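Long-range contact in Tb427.07.360- putative uncharacterized metacyclic invariant surface protein from Trypanosoma brucei (PDB 5VTL), which is of unknown function but is probably an invariant surface protein of metacyclic trypanosomes, folded as an extended bundle of helices: residues L112-A116 against A129-S133. Residues are numbered along the deposited sequence; the frame is centred on the assembly and turned at random.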
ATOM      1  N   LEU A 112      11.362   6.606  26.397  1.00  4.24           N
ATOM      2  CA  LEU A 112      10.554   5.601  27.084  1.00  2.71           C
ATOM      3  C   LEU A 112      11.345   4.912  28.203  1.00  5.32           C
ATOM      4  O   LEU A 112      10.827   4.739  29.313  1.00  5.15           O
ATOM      5  CB  LEU A 112       9.996   4.577  26.096  1.00  5.97           C
ATOM      6  CG  LEU A 112       8.883   5.094  25.179  1.00  5.29           C
ATOM      7  CD1 LEU A 112       8.624   4.097  24.043  1.00  4.93           C
ATOM      8  CD2 LEU A 112       7.599   5.408  25.939  1.00  5.76           C
ATOM      9  N   LYS A 113      12.604   4.569  27.943  1.00  4.82           N
ATOM     10  CA  LYS A 113      13.429   3.956  28.975  1.00  4.63           C
ATOM     11  C   LYS A 113      13.614   4.915  30.143  1.00  4.73           C
ATOM     12  O   LYS A 113      13.596   4.507  31.310  1.00  5.87           O
ATOM     13  CB  LYS A 113      14.788   3.539  28.406  1.00  6.45           C
ATOM     14  CG  LYS A 113      15.772   3.014  29.445  1.00 10.70           C
ATOM     15  CD  LYS A 113      17.004   2.397  28.765  1.00 14.73           C
ATOM     16  CE  LYS A 113      17.822   1.519  29.727  1.00 27.50           C
ATOM     17  NZ  LYS A 113      19.263   1.366  29.261  1.00 33.28           N
ATOM     18  N   SER A 114      13.773   6.197  29.825  1.00  4.31           N
ATOM     19  CA  SER A 114      13.944   7.243  30.840  1.00  3.54           C
ATOM     20  C   SER A 114      12.770   7.338  31.794  1.00  9.14           C
ATOM     21  O   SER A 114      12.951   7.743  32.924  1.00 11.54           O
ATOM     22  CB  SER A 114      14.186   8.631  30.202  1.00  7.56           C
ATOM     23  OG  SER A 114      12.950   9.303  29.893  1.00  5.88           O
ATOM     24  N   VAL A 115      11.564   6.995  31.343  1.00  4.21           N
ATOM     25  CA  VAL A 115      10.404   7.005  32.238  1.00  4.83           C
ATOM     26  C   VAL A 115      10.297   5.682  32.978  1.00  3.31           C
ATOM     27  O   VAL A 115      10.002   5.649  34.189  1.00  3.68           O
ATOM     28  CB  VAL A 115       9.090   7.297  31.471  1.00  5.14           C
ATOM     29  CG1 VAL A 115       7.902   7.305  32.437  1.00  7.35           C
ATOM     30  CG2 VAL A 115       9.212   8.617  30.708  1.00  6.62           C
ATOM     31  N   ALA A 116      10.531   4.599  32.252  1.00  3.76           N
ATOM     32  CA  ALA A 116      10.425   3.264  32.813  1.00  3.53           C
ATOM     33  C   ALA A 116      11.327   3.162  34.044  1.00  4.47           C
ATOM     34  O   ALA A 116      10.937   2.620  35.076  1.00  4.27           O
ATOM     35  CB  ALA A 116      10.808   2.249  31.793  1.00  5.02           C
ATOM     36  N   ALA A 129       5.490   2.677  29.749  1.00  5.10           N
ATOM     37  CA  ALA A 129       6.827   2.838  29.165  1.00  5.68           C
ATOM     38  C   ALA A 129       7.557   1.501  29.129  1.00  6.47           C
ATOM     39  O   ALA A 129       8.170   1.132  28.119  1.00  6.81           O
ATOM     40  CB  ALA A 129       7.650   3.856  29.938  1.00  8.05           C
ATOM     41  N   ARG A 130       7.503   0.766  30.231  1.00  4.88           N
ATOM     42  CA  ARG A 130       8.258  -0.473  30.287  1.00  9.15           C
ATOM     43  C   ARG A 130       7.682  -1.566  29.377  1.00  8.95           C
ATOM     44  O   ARG A 130       8.417  -2.438  28.929  1.00  9.95           O
ATOM     45  CB  ARG A 130       8.430  -0.953  31.727  1.00 10.81           C
ATOM     46  CG  ARG A 130       7.204  -1.522  32.367  1.00 28.60           C
ATOM     47  CD  ARG A 130       7.612  -2.287  33.630  1.00 32.38           C
ATOM     48  NE  ARG A 130       8.592  -1.463  34.332  1.00 37.09           N
ATOM     49  CZ  ARG A 130       8.308  -0.655  35.349  1.00 41.97           C
ATOM     50  NH1 ARG A 130       7.071  -0.608  35.846  1.00 17.31           N
ATOM     51  NH2 ARG A 130       9.276   0.089  35.878  1.00 17.27           N
ATOM     52  N   GLY A 131       6.386  -1.512  29.082  1.00  8.17           N
ATOM     53  CA  GLY A 131       5.741  -2.561  28.286  1.00 12.77           C
ATOM     54  C   GLY A 131       5.643  -2.233  26.799  1.00  9.64           C
ATOM     55  O   GLY A 131       5.014  -2.948  26.025  1.00  8.72           O
ATOM     56  N   CYS A 132       6.277  -1.140  26.412  1.00  6.56           N
ATOM     57  CA  CYS A 132       6.108  -0.593  25.074  1.00  8.36           C
ATOM     58  C   CYS A 132       7.061  -1.259  24.101  1.00  8.54           C
ATOM     59  O   CYS A 132       8.059  -0.680  23.711  1.00  7.77           O
ATOM     60  CB  CYS A 132       6.342   0.932  25.091  1.00  8.68           C
ATOM     61  SG  CYS A 132       5.924   1.649  23.518  1.00  8.81           S
ATOM     62  N   SER A 133       6.763  -2.497  23.719  1.00  8.91           N
ATOM     63  CA  SER A 133       7.725  -3.272  22.932  1.00  8.01           C
ATOM     64  C   SER A 133       7.029  -4.128  21.901  1.00 13.53           C
ATOM     65  O   SER A 133       7.585  -5.133  21.464  1.00 11.15           O
ATOM     66  CB  SER A 133       8.518  -4.169  23.862  1.00 11.27           C
ATOM     67  OG  SER A 133       7.633  -5.010  24.588  1.00 12.89           O
TER
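The guanidinium of Arg-130, one flat group of this contact, meets the carbonyl of Ala-116 obliquely. The two residues close a helical hairpin near one end of the elongated bundle, formed by helix 105-116 and helix 123-130. NH2 of Arg-130 comes within 3.1 Å of Ala-116 O, yet the angle is too poor for a hydrogen bond; that oxygen instead accepts one from NE of Arg-126, a turn earlier on the helix of Arg-130. A bend in the arginine chain at chi3 (44°) turns its end back toward the carbonyl.

The hairpin packs through small residues, an example of how alanines let two backbones come close. The CA atoms of Ala-116 and Arg-130 lie only 5.0 Å apart. Ala-129 CB lies against the last turn of helix 105-116, 3.4 Å from Leu-112 O, an acceptor already bonded to Ala-116 N, and touches Val-115 CB and Ala-116 CB at 4.0 Å each. Ala-116 CB also rests on Arg-130 CB.

Deeper in, Leu-112 and Val-115 lean on helix 4-58 as well, so the hairpin is packed against the long helix. Cys-132, just past the end of helix 123-130, ties it there covalently through the disulfide to Cys-11. A chi1 of -172° swings SG of Cys-132 away from the backbone N, and the sulfur lies 3.7 Å from Leu-112 CD1.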